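Local coordinates for protein bifunctional endo-1,4-beta-xylanase A (Neocallimastix patriciarum, PDB 2C1F) that probably cleaves internal beta-1,4-xylosidic bonds of xylan as the family 11 endo-xylanase domain of a bifunctional fungal enzyme, at residues Glu22-Asn27 with Arg52-Ala57; Gly29-Met34 with Glu45-Val50; Lys67-Tyr72 with Trp188-Leu193. One frame throughout, in Å; residues are numbered along the deposited sequence.

Contact 1 of 3, residues Glu22-Asn27 with Arg52-Ala57; sequences EIWLDN and RGNFLA
In the beta-jelly roll of a family 11 xylanase, antiparallel strands 19-25 and 54-62 lie side by side in one sheet, here paired through Trp24 and Leu56. Their backbones exchange two bonds: Trp24 N reaches Leu56 O at 2.9 Å (161° at the hydrogen), and Leu56 N returns to Trp24 O at 2.9 Å, in the plane of that carbonyl. Further along, Asp26 N donates to Asn54 O at 3.1 Å. Leu56 places CG between its backbone N and carbonyl carbon (chi1 71°), which brings CD2 to 3.6 Å from Trp24 CE3. At the far rim of the indole the Asn54 amide stands almost perpendicular to the ring and meets it at the edge, Asn54 ND2 3.5 Å from Trp24 CH2. On the face bearing Ile23, Leu25, Phe55 and Ala57, turned to the second sheet of the jelly-roll sandwich, the contact is apolar: the Ile23 and Phe55 side chains cross obliquely, CD1 of Ile23 3.5 Å from CE1 of Phe55, while Leu25 CD1 sits at the edge of the same phenyl ring. Phe55 in turn stacks on Trp46, and Ile23 touches Met34, both from that second sheet. Where the strands run out, water 1 donates to both Asp26 OD2 (2.7 Å) and Arg52 O (2.6 Å), bridging the two loops.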
loop_
_atom_site.group_PDB
_atom_site.type_symbol
_atom_site.label_atom_id
_atom_site.label_comp_id
_atom_site.label_asym_id
_atom_site.label_seq_id
_atom_site.Cartn_x
_atom_site.Cartn_y
_atom_site.Cartn_z
ATOM N N GLU A 22 1.999 -10.422 -3.080
ATOM C CA GLU A 22 2.958 -10.573 -2.013
ATOM C C GLU A 22 2.227 -10.695 -0.683
ATOM O O GLU A 22 1.262 -9.972 -0.423
ATOM C CB GLU A 22 3.934 -9.386 -1.945
ATOM C CG GLU A 22 4.820 -9.475 -0.684
ATOM C CD GLU A 22 6.119 -8.710 -0.777
ATOM O OE1 GLU A 22 6.083 -7.486 -1.045
ATOM O OE2 GLU A 22 7.174 -9.338 -0.551
ATOM N N ILE A 23 2.691 -11.624 0.140
ATOM C CA ILE A 23 2.239 -11.748 1.515
ATOM C C ILE A 23 3.478 -11.905 2.391
ATOM O O ILE A 23 4.415 -12.602 2.029
ATOM C CB ILE A 23 1.229 -12.913 1.705
ATOM C CG1 ILE A 23 0.843 -13.051 3.176
ATOM C CG2 ILE A 23 1.771 -14.245 1.161
ATOM C CD1 ILE A 23 -0.450 -13.778 3.387
ATOM N N TRP A 24 3.495 -11.222 3.526
ATOM C CA TRP A 24 4.653 -11.255 4.407
ATOM C C TRP A 24 4.211 -11.160 5.852
ATOM O O TRP A 24 3.265 -10.419 6.168
ATOM C CB TRP A 24 5.609 -10.113 4.051
ATOM C CG TRP A 24 6.782 -9.896 4.992
ATOM C CD1 TRP A 24 8.025 -10.441 4.890
ATOM C CD2 TRP A 24 6.811 -9.047 6.149
ATOM N NE1 TRP A 24 8.829 -9.993 5.913
ATOM C CE2 TRP A 24 8.106 -9.138 6.702
ATOM C CE3 TRP A 24 5.861 -8.241 6.784
ATOM C CZ2 TRP A 24 8.480 -8.438 7.854
ATOM C CZ3 TRP A 24 6.230 -7.545 7.919
ATOM C CH2 TRP A 24 7.527 -7.645 8.445
ATOM N N LEU A 25 4.909 -11.918 6.707
ATOM C CA LEU A 25 4.758 -11.886 8.167
ATOM C C LEU A 25 6.146 -11.788 8.775
ATOM O O LEU A 25 7.068 -12.448 8.319
ATOM C CB LEU A 25 4.072 -13.163 8.674
ATOM C CG LEU A 25 3.652 -13.267 10.156
ATOM C CD1 LEU A 25 2.360 -12.495 10.451
ATOM C CD2 LEU A 25 3.464 -14.714 10.562
ATOM N N ASP A 26 6.310 -10.968 9.807
ATOM C CA ASP A 26 7.594 -10.883 10.486
ATOM C C ASP A 26 7.832 -12.167 11.282
ATOM O O ASP A 26 6.949 -13.028 11.349
ATOM C CB ASP A 26 7.639 -9.656 11.398
ATOM C CG ASP A 26 9.054 -9.163 11.659
ATOM O OD1 ASP A 26 10.035 -9.877 11.348
ATOM O OD2 ASP A 26 9.191 -8.050 12.200
ATOM N N ASN A 27 9.021 -12.298 11.876
ATOM C CA ASN A 27 9.388 -13.483 12.670
ATOM C C ASN A 27 8.983 -13.382 14.146
ATOM O O ASN A 27 9.441 -14.172 14.984
ATOM C CB ASN A 27 10.897 -13.788 12.540
ATOM C CG ASN A 27 11.786 -12.671 13.101
ATOM O OD1 ASN A 27 11.308 -11.725 13.736
ATOM N ND2 ASN A 27 13.085 -12.780 12.860
ATOM N N ARG A 52 4.570 -6.892 18.601
ATOM C CA ARG A 52 5.309 -6.641 17.370
ATOM C C ARG A 52 4.875 -7.512 16.180
ATOM O O ARG A 52 5.632 -7.677 15.217
ATOM C CB ARG A 52 6.817 -6.750 17.603
ATOM C CG ARG A 52 7.351 -5.818 18.699
ATOM C CD ARG A 52 8.865 -5.971 18.892
ATOM N NE ARG A 52 9.549 -6.086 17.592
ATOM C CZ ARG A 52 10.412 -7.046 17.236
ATOM N NH1 ARG A 52 10.771 -8.008 18.088
ATOM N NH2 ARG A 52 10.942 -7.024 16.005
ATOM N N GLY A 53 3.651 -8.046 16.252
ATOM C CA GLY A 53 3.034 -8.747 15.140
ATOM C C GLY A 53 2.872 -7.793 13.974
ATOM O O GLY A 53 2.498 -6.633 14.151
ATOM N N ASN A 54 3.167 -8.285 12.777
ATOM C CA ASN A 54 3.381 -7.429 11.627
ATOM C C ASN A 54 3.129 -8.220 10.350
ATOM O O ASN A 54 3.845 -9.171 10.039
ATOM C CB ASN A 54 4.817 -6.874 11.665
ATOM C CG ASN A 54 5.023 -5.673 10.749
ATOM O OD1 ASN A 54 4.102 -5.178 10.116
ATOM N ND2 ASN A 54 6.253 -5.205 10.685
ATOM N N PHE A 55 2.102 -7.812 9.621
ATOM C CA PHE A 55 1.592 -8.562 8.489
ATOM C C PHE A 55 1.292 -7.621 7.336
ATOM O O PHE A 55 0.850 -6.471 7.559
ATOM C CB PHE A 55 0.298 -9.279 8.893
ATOM C CG PHE A 55 -0.406 -9.950 7.753
ATOM C CD1 PHE A 55 -0.090 -11.253 7.400
ATOM C CD2 PHE A 55 -1.383 -9.280 7.029
ATOM C CE1 PHE A 55 -0.745 -11.881 6.341
ATOM C CE2 PHE A 55 -2.054 -9.901 5.959
ATOM C CZ PHE A 55 -1.724 -11.192 5.613
ATOM N N LEU A 56 1.493 -8.120 6.113
ATOM C CA LEU A 56 1.035 -7.423 4.915
ATOM C C LEU A 56 0.655 -8.391 3.786
ATOM O O LEU A 56 1.202 -9.483 3.669
ATOM C CB LEU A 56 2.088 -6.409 4.444
ATOM C CG LEU A 56 3.363 -6.989 3.831
ATOM C CD1 LEU A 56 3.274 -7.169 2.302
ATOM C CD2 LEU A 56 4.549 -6.097 4.193
ATOM N N ALA A 57 -0.327 -7.977 2.995
ATOM C CA ALA A 57 -0.764 -8.695 1.797
ATOM C C ALA A 57 -1.103 -7.646 0.741
ATOM O O ALA A 57 -1.806 -6.679 1.037
ATOM C CB ALA A 57 -1.985 -9.555 2.091
HETATM O O HOH W 1 7.629 -6.567 13.877
HETATM O O HOH W 2 4.622 -11.009 12.928
#

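Contact 2 of 3, residues Gly29-Met34 with Glu45-Val50; sequences GGNGSM and EWNAAV
Asn47 ND2 donates to Asn31 OD1 at 2.8 Å in an almost straight bond, 176° at the hydrogen. OD1 lies in the amide plane of Asn47, yet the two amides are turned 65° against each other, and ND2 approaches tilted modestly from the plane of the Asn31 carbonyl. The torsions make this meeting possible: Asn31 carries CG between its backbone N and carbonyl carbon (chi1 60°), whereas Asn47 sets CG beside its own N, bringing the two amides together. The same pair is tied through the main chain, Asn31 N to Asn47 O at 3.0 Å and Asn47 N to Asn31 O at 2.9 Å, so three bonds join two residues. This is the beta hairpin of strands 31-36 and 42-47. Its next hydrogen-bonded pair, Ser33 with Glu45, repeats the main-chain exchange (Ser33 N to Glu45 O 2.8 Å), but its side chains are linked by water 3, close to Ser33 OG at 2.9 Å and only weakly bound to Glu45 OE1. Between the two pairs Gly32 faces Trp46, with the CA atoms 4.1 Å apart; the indole turns away from the hairpin to touch Tyr83 of strand 75-88. At the open end of the hairpin, Gly29 and Gly30 adopt positive phi angles that would jam a beta-carbon against the preceding carbonyl, and one on Gly30 would also clash with Asn47 O. The segment 45-50 bends there through an inverse gamma turn centred on Ala49, with Val50 CG2 resting 4.2 Å from Gly29 C. On the face bearing Asn31, Ser33, Glu45 and Asn47, the side chains therefore meet directly at one pair and through a water, weakly on the Glu45 side, at the other, and the side-chain amide bond probably restrains the rotation of both asparagines.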
loop_
_atom_site.group_PDB
_atom_site.type_symbol
_atom_site.label_atom_id
_atom_site.label_comp_id
_atom_site.label_asym_id
_atom_site.label_seq_id
_atom_site.Cartn_x
_atom_site.Cartn_y
_atom_site.Cartn_z
ATOM N N GLY A 29 5.869 -13.731 15.326
ATOM C CA GLY A 29 4.719 -14.574 15.638
ATOM C C GLY A 29 3.514 -14.299 14.757
ATOM O O GLY A 29 3.545 -13.445 13.861
ATOM N N GLY A 30 2.445 -15.036 15.022
ATOM C CA GLY A 30 1.192 -14.866 14.305
ATOM C C GLY A 30 1.142 -15.765 13.092
ATOM O O GLY A 30 2.054 -16.555 12.855
ATOM N N ASN A 31 0.051 -15.661 12.348
ATOM C CA ASN A 31 -0.117 -16.395 11.110
ATOM C C ASN A 31 -0.958 -15.590 10.128
ATOM O O ASN A 31 -1.507 -14.533 10.477
ATOM C CB ASN A 31 -0.725 -17.779 11.375
ATOM C CG ASN A 31 -2.094 -17.717 12.031
ATOM O OD1 ASN A 31 -3.073 -17.310 11.415
ATOM N ND2 ASN A 31 -2.172 -18.159 13.274
ATOM N N GLY A 32 -1.050 -16.074 8.896
ATOM C CA GLY A 32 -1.818 -15.368 7.875
ATOM C C GLY A 32 -1.873 -16.109 6.557
ATOM O O GLY A 32 -1.203 -17.117 6.372
ATOM N N SER A 33 -2.692 -15.606 5.644
ATOM C CA SER A 33 -2.871 -16.241 4.355
ATOM C C SER A 33 -3.430 -15.274 3.326
ATOM O O SER A 33 -4.013 -14.248 3.673
ATOM C CB SER A 33 -3.792 -17.453 4.477
ATOM O OG SER A 33 -5.132 -17.041 4.648
ATOM N N MET A 34 -3.198 -15.617 2.061
ATOM C CA MET A 34 -3.750 -14.936 0.906
ATOM C C MET A 34 -4.283 -15.999 -0.042
ATOM O O MET A 34 -3.567 -16.939 -0.390
ATOM C CB MET A 34 -2.674 -14.097 0.195
ATOM C CG MET A 34 -3.146 -13.431 -1.089
ATOM S SD MET A 34 -1.868 -12.487 -1.970
ATOM C CE MET A 34 -2.122 -10.850 -1.325
ATOM N N GLU A 45 -6.117 -12.889 5.060
ATOM C CA GLU A 45 -6.461 -13.006 6.469
ATOM C C GLU A 45 -5.198 -12.988 7.299
ATOM O O GLU A 45 -4.183 -13.549 6.901
ATOM C CB GLU A 45 -7.204 -14.306 6.741
ATOM C CG GLU A 45 -8.579 -14.374 6.130
ATOM C CD GLU A 45 -9.079 -15.801 6.022
ATOM O OE1 GLU A 45 -8.598 -16.665 6.805
ATOM O OE2 GLU A 45 -9.937 -16.067 5.146
ATOM N N TRP A 46 -5.271 -12.347 8.463
ATOM C CA TRP A 46 -4.152 -12.333 9.384
ATOM C C TRP A 46 -4.602 -12.450 10.838
ATOM O O TRP A 46 -5.647 -11.925 11.226
ATOM C CB TRP A 46 -3.276 -11.100 9.151
ATOM C CG TRP A 46 -3.895 -9.777 9.498
ATOM C CD1 TRP A 46 -3.682 -9.042 10.639
ATOM C CD2 TRP A 46 -4.802 -9.012 8.696
ATOM N NE1 TRP A 46 -4.411 -7.879 10.598
ATOM C CE2 TRP A 46 -5.112 -7.834 9.421
ATOM C CE3 TRP A 46 -5.391 -9.209 7.442
ATOM C CZ2 TRP A 46 -5.983 -6.867 8.935
ATOM C CZ3 TRP A 46 -6.246 -8.243 6.957
ATOM C CH2 TRP A 46 -6.540 -7.081 7.705
ATOM N N ASN A 47 -3.808 -13.190 11.607
ATOM C CA ASN A 47 -3.936 -13.276 13.057
ATOM C C ASN A 47 -2.575 -12.956 13.667
ATOM O O ASN A 47 -1.743 -13.844 13.840
ATOM C CB ASN A 47 -4.419 -14.667 13.485
ATOM C CG ASN A 47 -5.669 -15.098 12.735
ATOM O OD1 ASN A 47 -6.756 -14.534 12.919
ATOM N ND2 ASN A 47 -5.510 -16.082 11.852
ATOM N N ALA A 48 -2.345 -11.672 13.936
ATOM C CA ALA A 48 -1.048 -11.206 14.440
ATOM C C ALA A 48 -1.219 -10.245 15.615
ATOM O O ALA A 48 -0.410 -9.329 15.791
ATOM C CB ALA A 48 -0.240 -10.543 13.320
ATOM N N ALA A 49 -2.262 -10.468 16.420
ATOM C CA ALA A 49 -2.509 -9.664 17.627
ATOM C C ALA A 49 -1.575 -10.123 18.744
ATOM O O ALA A 49 -2.005 -10.573 19.806
ATOM C CB ALA A 49 -3.964 -9.760 18.053
ATOM N N VAL A 50 -0.283 -10.012 18.461
ATOM C CA VAL A 50 0.780 -10.364 19.385
ATOM C C VAL A 50 1.757 -9.194 19.401
ATOM O O VAL A 50 1.715 -8.332 18.520
ATOM C CB VAL A 50 1.514 -11.667 18.961
ATOM C CG1 VAL A 50 0.549 -12.856 18.966
ATOM C CG2 VAL A 50 2.177 -11.528 17.595
HETATM O O HOH W 3 -5.486 -17.614 7.449
#

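Contact 3 of 3, residues Lys67-Tyr72 with Trp188-Leu193; sequences KKATDY and WGIGNL. With CD (cadmium ion), chain C.
Ala69 N donates to Gly191 O at 3.0 Å, in the plane of that carbonyl, and Leu193 N donates to Lys67 O at 3.1 Å from above the carbonyl plane. These two bonds enclose a single backbone bridge between Lys68 and Asn192. Apolar contacts gather round Ala69, whose CB touches Ile190 CG2 at 3.7 Å and Leu193 CB at 3.9 Å. Ile190 presents that methyl because CG2 is the branch anti to its N. Leu193 also sends CD2 obliquely to Tyr72 CE2, at 4.0 Å. Asn192 swings OD1 back over the Lys67-Lys68 peptide, 3.1 Å from Lys68 N but at too poor an angle to bond. An alanine at Asn192 would remove this amide, and the Lys67-Lys68 peptide would probably lose the polar group packed against it. One shell further out, Tyr72 is positioned from two directions: Lys67 CE lies over the centre of one ring face, and water 4 meets Tyr72 OH at 2.8 Å while also receiving Lys67 N. On the outer side of the loop both carboxylate oxygens of Asp71 bind a cadmium ion, to which water 5 is also bound. The loop between strands 54-62 and 75-88 is thus fastened to the start of strand 192-202, with Phe180 of helix 176-185 and Phe101 of strand 91-102 both packing on Ala69 and Leu193.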
loop_
_atom_site.group_PDB
_atom_site.type_symbol
_atom_site.label_atom_id
_atom_site.label_comp_id
_atom_site.label_asym_id
_atom_site.label_seq_id
_atom_site.Cartn_x
_atom_site.Cartn_y
_atom_site.Cartn_z
ATOM N N LYS A 67 9.759 5.425 -15.842
ATOM C CA LYS A 67 9.583 6.860 -15.992
ATOM C C LYS A 67 8.929 7.534 -14.806
ATOM O O LYS A 67 8.210 6.906 -14.024
ATOM C CB LYS A 67 8.825 7.180 -17.291
ATOM C CG LYS A 67 7.376 6.755 -17.355
ATOM C CD LYS A 67 6.829 6.989 -18.763
ATOM C CE LYS A 67 5.318 7.149 -18.777
ATOM N NZ LYS A 67 4.771 7.565 -20.121
ATOM N N LYS A 68 9.202 8.827 -14.684
ATOM C CA LYS A 68 8.671 9.647 -13.605
ATOM C C LYS A 68 7.205 9.314 -13.406
ATOM O O LYS A 68 6.459 9.241 -14.372
ATOM C CB LYS A 68 8.844 11.126 -13.956
ATOM C CG LYS A 68 8.693 12.110 -12.825
ATOM C CD LYS A 68 9.269 13.439 -13.263
ATOM C CE LYS A 68 8.992 14.562 -12.298
ATOM N NZ LYS A 68 9.460 15.855 -12.892
ATOM N N ALA A 69 6.803 9.089 -12.155
ATOM C CA ALA A 69 5.436 8.681 -11.841
ATOM C C ALA A 69 4.359 9.630 -12.396
ATOM O O ALA A 69 3.257 9.197 -12.739
ATOM C CB ALA A 69 5.276 8.521 -10.330
ATOM N N THR A 70 4.689 10.916 -12.494
ATOM C CA THR A 70 3.775 11.936 -13.037
ATOM C C THR A 70 3.766 12.065 -14.570
ATOM O O THR A 70 2.932 12.796 -15.115
ATOM C CB THR A 70 4.068 13.318 -12.417
ATOM O OG1 THR A 70 5.471 13.621 -12.531
ATOM C CG2 THR A 70 3.650 13.326 -10.947
ATOM N N ASP A 71 4.663 11.356 -15.265
ATOM C CA ASP A 71 4.605 11.273 -16.722
ATOM C C ASP A 71 3.450 10.431 -17.261
ATOM O O ASP A 71 3.125 10.528 -18.431
ATOM C CB ASP A 71 5.906 10.708 -17.303
ATOM C CG ASP A 71 7.061 11.653 -17.162
ATOM O OD1 ASP A 71 6.853 12.790 -16.693
ATOM O OD2 ASP A 71 8.189 11.258 -17.513
ATOM N N TYR A 72 2.863 9.581 -16.435
ATOM C CA TYR A 72 1.697 8.801 -16.869
ATOM C C TYR A 72 0.499 9.728 -16.882
ATOM O O TYR A 72 0.193 10.363 -15.864
ATOM C CB TYR A 72 1.466 7.609 -15.942
ATOM C CG TYR A 72 2.591 6.598 -15.994
ATOM C CD1 TYR A 72 2.547 5.526 -16.874
ATOM C CD2 TYR A 72 3.710 6.727 -15.177
ATOM C CE1 TYR A 72 3.588 4.593 -16.935
ATOM C CE2 TYR A 72 4.750 5.800 -15.227
ATOM C CZ TYR A 72 4.680 4.731 -16.102
ATOM O OH TYR A 72 5.709 3.800 -16.160
ATOM N N TRP A 188 7.509 18.203 -3.727
ATOM C CA TRP A 188 8.167 16.950 -3.340
ATOM C C TRP A 188 8.742 16.241 -4.562
ATOM O O TRP A 188 8.100 16.190 -5.606
ATOM C CB TRP A 188 7.209 16.015 -2.601
ATOM C CG TRP A 188 6.492 16.648 -1.455
ATOM C CD1 TRP A 188 6.824 17.805 -0.814
ATOM C CD2 TRP A 188 5.335 16.134 -0.779
ATOM N NE1 TRP A 188 5.930 18.057 0.202
ATOM C CE2 TRP A 188 5.001 17.051 0.237
ATOM C CE3 TRP A 188 4.543 14.998 -0.946
ATOM C CZ2 TRP A 188 3.904 16.865 1.083
ATOM C CZ3 TRP A 188 3.456 14.811 -0.107
ATOM C CH2 TRP A 188 3.143 15.739 0.891
ATOM N N GLY A 189 9.953 15.709 -4.425
ATOM C CA GLY A 189 10.616 14.974 -5.492
ATOM C C GLY A 189 9.880 13.695 -5.862
ATOM O O GLY A 189 9.416 12.945 -4.984
ATOM N N ILE A 190 9.770 13.468 -7.170
ATOM C CA ILE A 190 9.037 12.339 -7.745
ATOM C C ILE A 190 9.978 11.553 -8.649
ATOM O O ILE A 190 10.434 12.062 -9.667
ATOM C CB ILE A 190 7.834 12.808 -8.628
ATOM C CG1 ILE A 190 6.987 13.878 -7.922
ATOM C CG2 ILE A 190 6.976 11.602 -9.052
ATOM C CD1 ILE A 190 6.044 13.356 -6.880
ATOM N N GLY A 191 10.269 10.318 -8.264
ATOM C CA GLY A 191 11.110 9.430 -9.050
ATOM C C GLY A 191 10.293 8.546 -9.972
ATOM O O GLY A 191 9.148 8.860 -10.309
ATOM N N ASN A 192 10.896 7.434 -10.379
ATOM C CA ASN A 192 10.306 6.543 -11.370
ATOM C C ASN A 192 9.309 5.581 -10.728
ATOM O O ASN A 192 9.569 5.019 -9.672
ATOM C CB ASN A 192 11.414 5.773 -12.099
ATOM C CG ASN A 192 12.275 6.667 -12.995
ATOM O OD1 ASN A 192 11.865 7.754 -13.412
ATOM N ND2 ASN A 192 13.466 6.191 -13.318
ATOM N N LEU A 193 8.154 5.393 -11.361
ATOM C CA LEU A 193 7.101 4.563 -10.769
ATOM C C LEU A 193 7.467 3.072 -10.770
ATOM O O LEU A 193 7.637 2.457 -11.829
ATOM C CB LEU A 193 5.771 4.783 -11.485
ATOM C CG LEU A 193 4.519 4.143 -10.871
ATOM C CD1 LEU A 193 4.293 4.540 -9.400
ATOM C CD2 LEU A 193 3.326 4.543 -11.722
HETATM CD CD CD C . 9.009 13.792 -17.621
HETATM O O HOH W 4 7.789 3.630 -14.349
HETATM O O HOH W 5 9.053 15.826 -16.425
#

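Overall arrangement
Contacts 1 and 2 illustrate how a beta sandwich is built from pairs that each belong to a different sheet: their centres lie 7 Å apart, and aliphatic side chains of contact 1 pack on the main chain of contact 2, Ile23 on Ser33 and Leu25 on Gly30. Both are buried on that shared side, and both turn more polar groups to the other. Beyond the main-chain bonds both share, contact 2 adds an amide pair, a water and glycines, and contact 1 adds mostly aromatic and aliphatic packing. Contact 3, about 28 Å from contact 1 between centres and on the opposite side of the chain's centre, reaches the same sheet through strand 192-202, the neighbour of 54-62. There a loop, not a strand, bridges once to the start of strand 192-202, with a small apolar core beneath exposed lysines.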